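Local coordinates for protein xylulose kinase (Escherichia coli, PDB 2ITM) that phosphorylates D-xylulose at the expense of ATP to give D-xylulose 5-phosphate, working as a homodimer of the FGGY carbohydrate kinase family, at residues S289-A294 / D375-V380; A236-V241 / Q248-L253; D299-L304 / R363-G368. All coordinates share one frame; numbering follows the deposited sequence.

Interaction 1 of 3, residues S289-A294 / D375-V380; sequences SVMLSA and DGMDVV
Met-291 and Gly-376 make the tightest apolar meeting between strand segment 289-291 and the helix at 375-380. The methyl Met-291 CE lies 3.7 Å from Gly-376 CA, and the sulfur SD passes alongside the same carbon. CE also reaches the helix backbone at Met-377 N and, at 4.1 Å, the side-chain carbon Met-377 CG. The methionine chain bends at chi2 and again at chi3 (-103°), which folds its methyl onto the helix surface. Glycine leaves room for it: a beta carbon at position 376 would come within 2.5 Å of CE.

A second point of contact lies one helical turn on. Ser-289 CB packs on the methyl Val-380 CG2 at 4.0 Å. The hydroxyl of Ser-289 stands anti to the backbone nitrogen (chi1 -178°) and meets a water, with OG 3.0 Å from its oxygen. This water donates to Gly-376 O over 2.9 Å and so bridges strand and helix, which share no direct hydrogen bond.

The two short axes run nearly antiparallel, at 175°, and approach to 9.7 Å. Strand 285-291 is paired with strand 257-262 in the mixed sheet of the C-terminal actin-like domain. Helix 358-381 packs against this sheet, where Tyr-259 of the neighbouring strand touches Met-291, Met-377 and Val-380 together.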
loop_
_atom_site.group_PDB
_atom_site.type_symbol
_atom_site.label_atom_id
_atom_site.label_comp_id
_atom_site.label_asym_id
_atom_site.label_seq_id
_atom_site.Cartn_x
_atom_site.Cartn_y
_atom_site.Cartn_z
ATOM N N SER A 289 -9.243 -24.726 11.284
ATOM C CA SER A 289 -9.330 -23.342 10.893
ATOM C C SER A 289 -8.512 -23.110 9.647
ATOM O O SER A 289 -7.381 -23.556 9.553
ATOM C CB SER A 289 -8.842 -22.446 12.020
ATOM O OG SER A 289 -8.966 -21.099 11.669
ATOM N N VAL A 290 -9.100 -22.417 8.687
ATOM C CA VAL A 290 -8.350 -21.957 7.546
ATOM C C VAL A 290 -7.251 -21.016 8.009
ATOM O O VAL A 290 -7.463 -20.170 8.857
ATOM C CB VAL A 290 -9.224 -21.316 6.478
ATOM C CG1 VAL A 290 -8.399 -20.890 5.308
ATOM C CG2 VAL A 290 -10.265 -22.279 6.021
ATOM N N MET A 291 -6.067 -21.203 7.461
ATOM C CA MET A 291 -4.943 -20.355 7.777
ATOM C C MET A 291 -4.380 -19.769 6.512
ATOM O O MET A 291 -4.689 -20.224 5.428
ATOM C CB MET A 291 -3.880 -21.152 8.504
ATOM C CG MET A 291 -4.371 -21.757 9.805
ATOM S SD MET A 291 -4.718 -20.554 11.067
ATOM C CE MET A 291 -3.299 -20.739 12.069
ATOM N N LEU A 292 -3.546 -18.750 6.657
ATOM C CA LEU A 292 -2.734 -18.254 5.559
ATOM C C LEU A 292 -1.936 -19.401 4.952
ATOM O O LEU A 292 -1.546 -20.330 5.638
ATOM C CB LEU A 292 -1.824 -17.098 5.989
ATOM C CG LEU A 292 -2.476 -15.770 6.347
ATOM C CD1 LEU A 292 -1.649 -15.040 7.350
ATOM C CD2 LEU A 292 -2.736 -14.906 5.144
ATOM N N SER A 293 -1.711 -19.309 3.652
ATOM C CA SER A 293 -0.754 -20.159 2.976
ATOM C C SER A 293 0.631 -19.559 3.134
ATOM O O SER A 293 1.059 -18.772 2.320
ATOM C CB SER A 293 -1.095 -20.287 1.495
ATOM O OG SER A 293 -2.452 -20.614 1.316
ATOM N N ALA A 294 1.319 -19.947 4.198
ATOM C CA ALA A 294 2.645 -19.428 4.501
ATOM C C ALA A 294 3.553 -19.681 3.318
ATOM O O ALA A 294 4.514 -18.959 3.088
ATOM C CB ALA A 294 3.181 -20.108 5.698
ATOM N N ASP A 375 -1.559 -16.307 16.360
ATOM C CA ASP A 375 -2.870 -15.905 16.830
ATOM C C ASP A 375 -3.900 -16.920 16.379
ATOM O O ASP A 375 -4.821 -17.253 17.109
ATOM C CB ASP A 375 -3.240 -14.526 16.287
ATOM C CG ASP A 375 -2.661 -13.390 17.106
ATOM O OD1 ASP A 375 -2.333 -13.596 18.288
ATOM O OD2 ASP A 375 -2.509 -12.262 16.632
ATOM N N GLY A 376 -3.727 -17.399 15.149
ATOM C CA GLY A 376 -4.604 -18.399 14.574
ATOM C C GLY A 376 -4.639 -19.672 15.391
ATOM O O GLY A 376 -5.702 -20.197 15.725
ATOM N N MET A 377 -3.467 -20.173 15.731
ATOM C CA MET A 377 -3.383 -21.333 16.601
ATOM C C MET A 377 -3.940 -21.080 18.006
ATOM O O MET A 377 -4.661 -21.926 18.524
ATOM C CB MET A 377 -1.952 -21.868 16.648
ATOM C CG MET A 377 -1.472 -22.421 15.314
ATOM S SD MET A 377 0.014 -23.407 15.403
ATOM C CE MET A 377 1.223 -22.154 15.687
ATOM N N ASP A 378 -3.625 -19.938 18.594
ATOM C CA ASP A 378 -4.139 -19.570 19.905
ATOM C C ASP A 378 -5.665 -19.659 19.985
ATOM O O ASP A 378 -6.210 -20.166 20.933
ATOM C CB ASP A 378 -3.689 -18.157 20.265
ATOM C CG ASP A 378 -2.225 -18.082 20.665
ATOM O OD1 ASP A 378 -1.613 -19.126 20.898
ATOM O OD2 ASP A 378 -1.616 -17.010 20.765
ATOM N N VAL A 379 -6.340 -19.147 18.967
ATOM C CA VAL A 379 -7.789 -19.188 18.897
ATOM C C VAL A 379 -8.338 -20.638 18.972
ATOM O O VAL A 379 -9.224 -20.932 19.754
ATOM C CB VAL A 379 -8.301 -18.490 17.622
ATOM C CG1 VAL A 379 -9.791 -18.662 17.472
ATOM C CG2 VAL A 379 -7.924 -17.045 17.619
ATOM N N VAL A 380 -7.779 -21.525 18.164
ATOM C CA VAL A 380 -8.105 -22.937 18.215
ATOM C C VAL A 380 -7.839 -23.543 19.588
ATOM O O VAL A 380 -8.646 -24.290 20.110
ATOM C CB VAL A 380 -7.380 -23.699 17.108
ATOM C CG1 VAL A 380 -7.364 -25.175 17.365
ATOM C CG2 VAL A 380 -8.026 -23.402 15.774
HETATM O O HOH W 1 -8.063 -19.747 14.180
#

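Interaction 2 of 3, residues A236-V241 / Q248-L253; sequences AGAVGV and QAMLSL
Gln-248 OE1, two residues ahead of the Met-250 that packs on Ala-238 and Val-241, is gripped by two backbone donors, Val-244 N and Asp-245 N. Its amide nitrogen NE2 adds a weak bond to Gly-242 O. The glutamine thus ties the start of segment 248-253 to the short connection from helix 233-241.

The contact itself is apolar and rests on Met-250. Its sulfur SD lies 3.9 Å from Ala-238 CA and 4.1 Å from Ala-238 CB. The same sulfur is 4.0 Å from Val-241 CG1. The methyl CE goes on to Val-241 CG2 at 3.9 Å, and these two side chains meet tip to tip. Met-250 CG sits between the backbone nitrogen and the carbonyl carbon (chi1 70°), and the chain then runs extended before bending at chi3 (-85°), which turns CE onto the valine.

The contact joins the two actin-like halves of the FGGY kinase fold. Helix 233-241 follows strand 226-232 of the N-terminal sheet and begins at Asp-233, the inferred proton acceptor. Strand 249-253 lies inside the C-terminal sheet, between strands 257-262 and 390-393.

Cut back to an alanine, Met-250 would lose its sulfur and methyl, which would probably open a gap beside Ala-238 and leave the Val-241 methyls without their partner on the strand. Phe-260 touches both Ala-238 and Met-250. Met-250 also touches Thr-391 and Ile-393 of the neighbouring strand 390-393.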
loop_
_atom_site.group_PDB
_atom_site.type_symbol
_atom_site.label_atom_id
_atom_site.label_comp_id
_atom_site.label_asym_id
_atom_site.label_seq_id
_atom_site.Cartn_x
_atom_site.Cartn_y
_atom_site.Cartn_z
ATOM N N ALA A 236 -8.943 -36.686 6.008
ATOM C CA ALA A 236 -8.156 -37.728 5.362
ATOM C C ALA A 236 -6.674 -37.401 5.302
ATOM O O ALA A 236 -5.849 -38.232 5.601
ATOM C CB ALA A 236 -8.688 -38.039 3.986
ATOM N N GLY A 237 -6.358 -36.182 4.896
ATOM C CA GLY A 237 -5.038 -35.626 5.066
ATOM C C GLY A 237 -4.427 -35.839 6.431
ATOM O O GLY A 237 -3.308 -36.285 6.541
ATOM N N ALA A 238 -5.184 -35.518 7.468
ATOM C CA ALA A 238 -4.724 -35.686 8.832
ATOM C C ALA A 238 -4.406 -37.132 9.130
ATOM O O ALA A 238 -3.450 -37.420 9.829
ATOM C CB ALA A 238 -5.739 -35.169 9.804
ATOM N N VAL A 239 -5.226 -38.036 8.616
ATOM C CA VAL A 239 -4.994 -39.439 8.852
ATOM C C VAL A 239 -3.691 -39.898 8.180
ATOM O O VAL A 239 -2.956 -40.713 8.733
ATOM C CB VAL A 239 -6.204 -40.285 8.357
ATOM C CG1 VAL A 239 -5.820 -41.733 8.218
ATOM C CG2 VAL A 239 -7.393 -40.155 9.339
ATOM N N GLY A 240 -3.434 -39.403 6.982
ATOM C CA GLY A 240 -2.213 -39.711 6.273
ATOM C C GLY A 240 -0.976 -39.222 6.992
ATOM O O GLY A 240 0.080 -39.746 6.813
ATOM N N VAL A 241 -1.142 -38.203 7.819
ATOM C CA VAL A 241 -0.025 -37.528 8.453
ATOM C C VAL A 241 0.157 -38.094 9.845
ATOM O O VAL A 241 1.165 -37.870 10.486
ATOM C CB VAL A 241 -0.265 -36.003 8.460
ATOM C CG1 VAL A 241 0.422 -35.319 9.593
ATOM C CG2 VAL A 241 0.142 -35.405 7.143
ATOM N N GLN A 248 -3.321 -34.113 19.211
ATOM C CA GLN A 248 -2.455 -34.051 18.049
ATOM C C GLN A 248 -2.877 -32.927 17.120
ATOM O O GLN A 248 -4.050 -32.732 16.872
ATOM C CB GLN A 248 -2.422 -35.382 17.302
ATOM C CG GLN A 248 -1.771 -36.512 18.070
ATOM C CD GLN A 248 -1.707 -37.782 17.267
ATOM O OE1 GLN A 248 -2.625 -38.567 17.249
ATOM N NE2 GLN A 248 -0.587 -38.001 16.621
ATOM N N ALA A 249 -1.900 -32.182 16.630
ATOM C CA ALA A 249 -2.164 -31.006 15.828
ATOM C C ALA A 249 -1.138 -30.845 14.730
ATOM O O ALA A 249 0.042 -31.105 14.928
ATOM C CB ALA A 249 -2.201 -29.779 16.688
ATOM N N MET A 250 -1.612 -30.399 13.574
ATOM C CA MET A 250 -0.756 -30.094 12.449
ATOM C C MET A 250 -1.039 -28.722 11.869
ATOM O O MET A 250 -2.173 -28.282 11.831
ATOM C CB MET A 250 -0.868 -31.170 11.372
ATOM C CG MET A 250 -2.187 -31.184 10.636
ATOM S SD MET A 250 -2.492 -32.627 9.611
ATOM C CE MET A 250 -1.672 -32.141 8.133
ATOM N N LEU A 251 0.012 -28.057 11.422
ATOM C CA LEU A 251 -0.100 -26.810 10.692
ATOM C C LEU A 251 0.474 -26.968 9.301
ATOM O O LEU A 251 1.653 -27.226 9.142
ATOM C CB LEU A 251 0.623 -25.682 11.425
ATOM C CG LEU A 251 0.761 -24.326 10.741
ATOM C CD1 LEU A 251 -0.575 -23.655 10.571
ATOM C CD2 LEU A 251 1.687 -23.438 11.517
ATOM N N SER A 252 -0.374 -26.823 8.295
ATOM C CA SER A 252 0.085 -26.970 6.932
ATOM C C SER A 252 0.357 -25.634 6.287
ATOM O O SER A 252 -0.555 -24.887 5.976
ATOM C CB SER A 252 -0.873 -27.795 6.094
ATOM O OG SER A 252 -0.356 -28.016 4.798
ATOM N N LEU A 253 1.633 -25.352 6.091
ATOM C CA LEU A 253 2.051 -24.172 5.375
ATOM C C LEU A 253 2.200 -24.480 3.891
ATOM O O LEU A 253 3.203 -24.164 3.280
ATOM C CB LEU A 253 3.352 -23.634 5.965
ATOM C CG LEU A 253 3.532 -23.772 7.478
ATOM C CD1 LEU A 253 4.972 -23.754 7.841
ATOM C CD2 LEU A 253 2.815 -22.694 8.211
#

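Interaction 3 of 3, residues D299-L304 / R363-G368; sequences DWAAKL and RAVLEG
With CG1 anti to the backbone nitrogen (chi1 -175°), Val-365 puts this methyl straight onto Ala-301 of the facing helix. Trp-300, with CG also swung anti to its nitrogen, brings the six-membered end of its indole to the same methyl.

Ala-301 CB and Val-365 CG1 are 3.6 Å apart, the closest approach between segments 299-304 and 363-368. The other two carbons of the valine side chain stay close as well: Val-365 CB is 4.0 Å and CG2 4.1 Å from Ala-301 CB. The alanine methyl is therefore met by the whole branched end of the valine. Trp-300 comes in beside it with an edge. Its CZ3 lies 4.4 Å from Val-365 CG1, which sits near the plane of the ring and not over a face. No hydrogen bond crosses between the segments. The small alanine lets the backbones come near, with Ala-301 CA 6.6 Å from Val-365 CA.

This is helix-to-helix packing in the C-terminal actin-like domain, between helix 294-304 and the long helix 358-381. Leu-313 of helix 310-316 also touches Ala-301, and Phe-349 of strand 345-353 touches Val-365. Trp-300 also takes part in the dimer: its ring meets that of His-354 of the second subunit with planes at about 50°, and Thr-353 of that subunit packs on it too.

One turn of the long helix carries its own ion pair. Arg-363 NH1 is 2.8 Å from Glu-367 OE2, a salt bridge whose hydrogen bond is weak because the angle at the hydrogen is only 130°. Tyr-465 OH makes a further hydrogen bond to the same carboxylate oxygen, Glu-367 OE2.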
loop_
_atom_site.group_PDB
_atom_site.type_symbol
_atom_site.label_atom_id
_atom_site.label_comp_id
_atom_site.label_asym_id
_atom_site.label_seq_id
_atom_site.Cartn_x
_atom_site.Cartn_y
_atom_site.Cartn_z
ATOM N N ASP A 299 6.717 -17.197 -0.916
ATOM C CA ASP A 299 7.016 -17.061 -2.325
ATOM C C ASP A 299 6.788 -15.638 -2.795
ATOM O O ASP A 299 7.464 -15.152 -3.690
ATOM C CB ASP A 299 6.188 -18.038 -3.147
ATOM C CG ASP A 299 6.683 -19.453 -3.029
ATOM O OD1 ASP A 299 5.863 -20.370 -3.139
ATOM O OD2 ASP A 299 7.872 -19.749 -2.819
ATOM N N TRP A 300 5.824 -14.972 -2.179
ATOM C CA TRP A 300 5.388 -13.673 -2.657
ATOM C C TRP A 300 6.306 -12.585 -2.123
ATOM O O TRP A 300 6.836 -11.799 -2.895
ATOM C CB TRP A 300 3.920 -13.425 -2.299
ATOM C CG TRP A 300 3.476 -12.014 -2.423
ATOM C CD1 TRP A 300 2.972 -11.408 -3.525
ATOM C CD2 TRP A 300 3.475 -11.032 -1.395
ATOM N NE1 TRP A 300 2.661 -10.102 -3.250
ATOM C CE2 TRP A 300 2.968 -9.848 -1.945
ATOM C CE3 TRP A 300 3.858 -11.030 -0.047
ATOM C CZ2 TRP A 300 2.841 -8.680 -1.208
ATOM C CZ3 TRP A 300 3.734 -9.871 0.678
ATOM C CH2 TRP A 300 3.227 -8.717 0.107
ATOM N N ALA A 301 6.521 -12.572 -0.813
ATOM C CA ALA A 301 7.609 -11.806 -0.233
ATOM C C ALA A 301 8.938 -11.851 -0.965
ATOM O O ALA A 301 9.694 -10.898 -0.942
ATOM C CB ALA A 301 7.917 -12.288 1.168
ATOM N N ALA A 302 9.191 -12.971 -1.624
ATOM C CA ALA A 302 10.375 -13.138 -2.440
ATOM C C ALA A 302 10.267 -12.332 -3.710
ATOM O O ALA A 302 11.090 -11.471 -3.972
ATOM C CB ALA A 302 10.602 -14.596 -2.755
ATOM N N LYS A 303 9.244 -12.600 -4.500
ATOM C CA LYS A 303 9.153 -11.961 -5.799
ATOM C C LYS A 303 8.811 -10.489 -5.699
ATOM O O LYS A 303 9.382 -9.680 -6.406
ATOM C CB LYS A 303 8.161 -12.672 -6.710
ATOM C CG LYS A 303 7.338 -11.729 -7.584
ATOM C CD LYS A 303 8.208 -10.998 -8.602
ATOM C CE LYS A 303 7.583 -11.007 -9.985
ATOM N NZ LYS A 303 6.183 -11.480 -9.945
ATOM N N LEU A 304 7.870 -10.157 -4.833
ATOM C CA LEU A 304 7.751 -8.813 -4.295
ATOM C C LEU A 304 8.987 -7.961 -4.055
ATOM O O LEU A 304 9.029 -6.801 -4.443
ATOM C CB LEU A 304 7.120 -8.856 -2.911
ATOM C CG LEU A 304 6.367 -7.617 -2.442
ATOM C CD1 LEU A 304 5.342 -7.165 -3.439
ATOM C CD2 LEU A 304 5.715 -7.897 -1.126
ATOM N N ARG A 363 12.038 -9.069 6.375
ATOM C CA ARG A 363 11.811 -9.296 7.783
ATOM C C ARG A 363 10.378 -9.062 8.242
ATOM O O ARG A 363 9.845 -9.842 9.006
ATOM C CB ARG A 363 12.754 -8.460 8.614
ATOM C CG ARG A 363 13.766 -9.276 9.323
ATOM C CD ARG A 363 13.448 -9.581 10.739
ATOM N NE ARG A 363 14.698 -9.639 11.476
ATOM C CZ ARG A 363 14.840 -10.112 12.697
ATOM N NH1 ARG A 363 13.802 -10.589 13.356
ATOM N NH2 ARG A 363 16.022 -10.098 13.257
ATOM N N ALA A 364 9.780 -7.977 7.779
ATOM C CA ALA A 364 8.417 -7.636 8.149
ATOM C C ALA A 364 7.410 -8.719 7.766
ATOM O O ALA A 364 6.581 -9.111 8.562
ATOM C CB ALA A 364 8.031 -6.323 7.566
ATOM N N VAL A 365 7.516 -9.213 6.544
ATOM C CA VAL A 365 6.653 -10.264 6.066
ATOM C C VAL A 365 6.712 -11.529 6.906
ATOM O O VAL A 365 5.693 -12.028 7.345
ATOM C CB VAL A 365 6.896 -10.568 4.580
ATOM C CG1 VAL A 365 5.902 -11.567 4.085
ATOM C CG2 VAL A 365 6.799 -9.310 3.772
ATOM N N LEU A 366 7.913 -12.027 7.148
ATOM C CA LEU A 366 8.088 -13.222 7.949
ATOM C C LEU A 366 7.451 -13.072 9.318
ATOM O O LEU A 366 6.745 -13.946 9.778
ATOM C CB LEU A 366 9.569 -13.563 8.088
ATOM C CG LEU A 366 10.333 -13.909 6.812
ATOM C CD1 LEU A 366 11.720 -14.443 7.131
ATOM C CD2 LEU A 366 9.553 -14.889 5.992
ATOM N N GLU A 367 7.712 -11.946 9.955
ATOM C CA GLU A 367 7.264 -11.730 11.307
ATOM C C GLU A 367 5.753 -11.570 11.364
ATOM O O GLU A 367 5.109 -12.095 12.256
ATOM C CB GLU A 367 7.977 -10.536 11.931
ATOM C CG GLU A 367 9.458 -10.778 12.165
ATOM C CD GLU A 367 10.176 -9.625 12.834
ATOM O OE1 GLU A 367 9.879 -8.463 12.530
ATOM O OE2 GLU A 367 11.058 -9.902 13.653
ATOM N N GLY A 368 5.197 -10.856 10.398
ATOM C CA GLY A 368 3.764 -10.632 10.337
ATOM C C GLY A 368 2.926 -11.848 10.000
ATOM O O GLY A 368 1.900 -12.102 10.613
#

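Interactions 1 and 2 share the C-terminal sheet, and their centres are 14 Å apart. They touch: Ala-294 CB lies 3.5 Å from Leu-253 CB, and Leu-251 packs on both Met-291 and Met-377. Interactions 1 and 3 both use helix 358-381, at different levels, with centres 18 Å apart and no direct touch. Interaction 3 is nested within the chain loop closed by interaction 1. Interactions 1 and 2 lie nearer the substrate. D-xylulose touches Val-290 and is about 9 Å from the Ser-289 side chain. The Ala-238 side chain is about 12 Å from the sugar and about 10 Å from the side chain of Asp-233. Interaction 3 lies away from the sugar, beside the second subunit.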